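Local coordinates for protein uncharacterized CONSERVED DOMAIN PROTEIN (PDB 3LKV) that probably serves as the substrate-binding protein of an ABC transporter, with a bound phenylalanine and zinc ions at separate sites, at residues Ala226-Val231 with Asp275-Lys280. Residues are numbered along the deposited sequence; the frame is centred on the assembly and turned at random.
Sequences AATSYV and DLVINK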
loop_
_atom_site.group_PDB
_atom_site.type_symbol
_atom_site.label_atom_id
_atom_site.label_comp_id
_atom_site.label_asym_id
_atom_site.label_seq_id
_atom_site.Cartn_x
_atom_site.Cartn_y
_atom_site.Cartn_z
ATOM N N ALA A 226 5.061 -23.816 14.843
ATOM C CA ALA A 226 6.134 -22.945 15.370
ATOM C C ALA A 226 5.777 -21.472 15.132
ATOM O O ALA A 226 6.497 -20.553 15.555
ATOM C CB ALA A 226 7.475 -23.342 14.714
ATOM N N ALA A 227 4.673 -21.254 14.435
ATOM C CA ALA A 227 4.210 -19.909 14.087
ATOM C C ALA A 227 2.715 -19.834 14.333
ATOM O O ALA A 227 1.990 -20.768 14.021
ATOM C CB ALA A 227 4.505 -19.589 12.601
ATOM N N THR A 228 2.270 -18.691 14.802
ATOM C CA THR A 228 0.844 -18.379 15.044
ATOM C C THR A 228 -0.002 -18.474 13.790
ATOM O O THR A 228 -1.146 -18.938 13.840
ATOM C CB THR A 228 0.730 -16.973 15.597
ATOM O OG1 THR A 228 1.550 -16.894 16.752
ATOM C CG2 THR A 228 -0.700 -16.596 15.954
ATOM N N SER A 229 0.552 -18.050 12.660
ATOM C CA SER A 229 -0.154 -18.174 11.395
ATOM C C SER A 229 -0.553 -19.652 11.177
ATOM O O SER A 229 -1.551 -19.938 10.534
ATOM C CB SER A 229 0.686 -17.633 10.228
ATOM O OG SER A 229 2.003 -18.229 10.199
ATOM N N TYR A 230 0.191 -20.596 11.731
ATOM C CA TYR A 230 -0.191 -21.988 11.503
ATOM C C TYR A 230 -1.447 -22.409 12.308
ATOM O O TYR A 230 -2.244 -23.206 11.811
ATOM C CB TYR A 230 0.949 -22.932 11.798
ATOM C CG TYR A 230 2.231 -22.701 11.022
ATOM C CD1 TYR A 230 2.263 -21.981 9.855
ATOM C CD2 TYR A 230 3.400 -23.305 11.439
ATOM C CE1 TYR A 230 3.433 -21.794 9.169
ATOM C CE2 TYR A 230 4.576 -23.165 10.749
ATOM C CZ TYR A 230 4.600 -22.396 9.628
ATOM O OH TYR A 230 5.792 -22.275 8.974
ATOM N N VAL A 231 -1.625 -21.855 13.511
ATOM C CA VAL A 231 -2.757 -22.181 14.381
ATOM C C VAL A 231 -4.010 -21.611 13.739
ATOM O O VAL A 231 -5.070 -22.270 13.707
ATOM C CB VAL A 231 -2.556 -21.690 15.845
ATOM C CG1 VAL A 231 -2.630 -20.178 15.941
ATOM C CG2 VAL A 231 -3.616 -22.222 16.743
ATOM N N ASP A 275 4.101 -16.255 21.853
ATOM C CA ASP A 275 2.757 -16.359 22.443
ATOM C C ASP A 275 2.222 -17.769 22.248
ATOM O O ASP A 275 2.243 -18.308 21.141
ATOM C CB ASP A 275 1.788 -15.345 21.836
ATOM C CG ASP A 275 2.262 -13.901 22.011
ATOM O OD1 ASP A 275 2.474 -13.504 23.176
ATOM O OD2 ASP A 275 2.453 -13.196 20.988
ATOM N N LEU A 276 1.757 -18.357 23.343
ATOM C CA LEU A 276 1.084 -19.635 23.334
ATOM C C LEU A 276 -0.337 -19.452 22.870
ATOM O O LEU A 276 -1.114 -18.781 23.523
ATOM C CB LEU A 276 1.114 -20.230 24.743
ATOM C CG LEU A 276 0.440 -21.586 24.967
ATOM C CD1 LEU A 276 0.766 -22.554 23.847
ATOM C CD2 LEU A 276 0.802 -22.181 26.423
ATOM N N VAL A 277 -0.677 -20.040 21.732
ATOM C CA VAL A 277 -2.018 -19.952 21.172
ATOM C C VAL A 277 -2.544 -21.381 20.965
ATOM O O VAL A 277 -1.768 -22.257 20.605
ATOM C CB VAL A 277 -1.973 -19.199 19.851
ATOM C CG1 VAL A 277 -3.352 -19.155 19.199
ATOM C CG2 VAL A 277 -1.326 -17.766 20.056
ATOM N N ILE A 278 -3.836 -21.615 21.241
ATOM C CA ILE A 278 -4.480 -22.949 21.149
ATOM C C ILE A 278 -5.668 -22.879 20.206
ATOM O O ILE A 278 -6.466 -21.949 20.295
ATOM C CB ILE A 278 -5.042 -23.452 22.510
ATOM C CG1 ILE A 278 -3.966 -23.516 23.584
ATOM C CG2 ILE A 278 -5.701 -24.827 22.353
ATOM C CD1 ILE A 278 -2.655 -24.126 23.125
ATOM N N ASN A 279 -5.791 -23.848 19.304
ATOM C CA ASN A 279 -6.965 -23.948 18.464
ATOM C C ASN A 279 -7.905 -25.045 18.988
ATOM O O ASN A 279 -7.794 -26.223 18.623
ATOM C CB ASN A 279 -6.593 -24.179 17.015
ATOM C CG ASN A 279 -7.763 -23.969 16.096
ATOM O OD1 ASN A 279 -8.928 -24.094 16.507
ATOM N ND2 ASN A 279 -7.481 -23.631 14.849
ATOM N N LYS A 280 -8.860 -24.623 19.826
ATOM C CA LYS A 280 -9.794 -25.556 20.549
ATOM C C LYS A 280 -10.654 -26.283 19.559
ATOM O O LYS A 280 -10.812 -27.493 19.642
ATOM C CB LYS A 280 -10.718 -24.799 21.511
ATOM C CG LYS A 280 -10.228 -24.566 22.957
ATOM C CD LYS A 280 -10.993 -23.314 23.578
ATOM C CE LYS A 280 -11.637 -23.563 24.978
ATOM N NZ LYS A 280 -12.240 -22.286 25.542
HETATM O O HOH W 1 1.844 -18.735 18.473
#
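Val231 overlaps Val277 and Asn279 with its two methyls and buries more surface here than any other residue of the two segments. Its CG1 faces Val277 CG1 at 3.5 Å as modelled, a closeness to be read with caution because Val231 CG1 also sits implausibly near the backbone of its own helix; the two valine side chains cross at about a right angle. Val231 CG2, anti to the backbone N, rests chiefly on Asn279 CB, 3.6 Å away, and also reaches Val277 CG1 at 3.9 Å. Thr228, nearly one helical turn earlier, adds a looser apolar touch, its CG2 lying 4.3 Å from Val277 CG2.

Polar links flank this apolar centre. The amide of Asn279 gives its ND2 to Val231 O over 3.0 Å, bent at the hydrogen (146°), with the donor tilted 22° from the carbonyl plane. The same amide turns OD1 to Ala282 N, capping helix 280-285 from the N-cap position; being held at both ends probably fixes its rotation. At the Asp275 end a water joins the segments, a short 2.5 Å from Thr228 OG1 and donating to Asp275 O at 2.7 Å.

Strand 275-278 is an outermost strand of the mixed sheet, antiparallel to 237-240, in one of the two alpha/beta domains, as in other periplasmic binding proteins. Val231 and Val277 both also touch Ser238. The short helix 228-232, which follows strand 223-225, thus packs on one face of this sheet margin, while Leu276 meets Leu132 of helix 126-136 and Tyr230, elsewhere on the short helix, touches the bound phenylalanine.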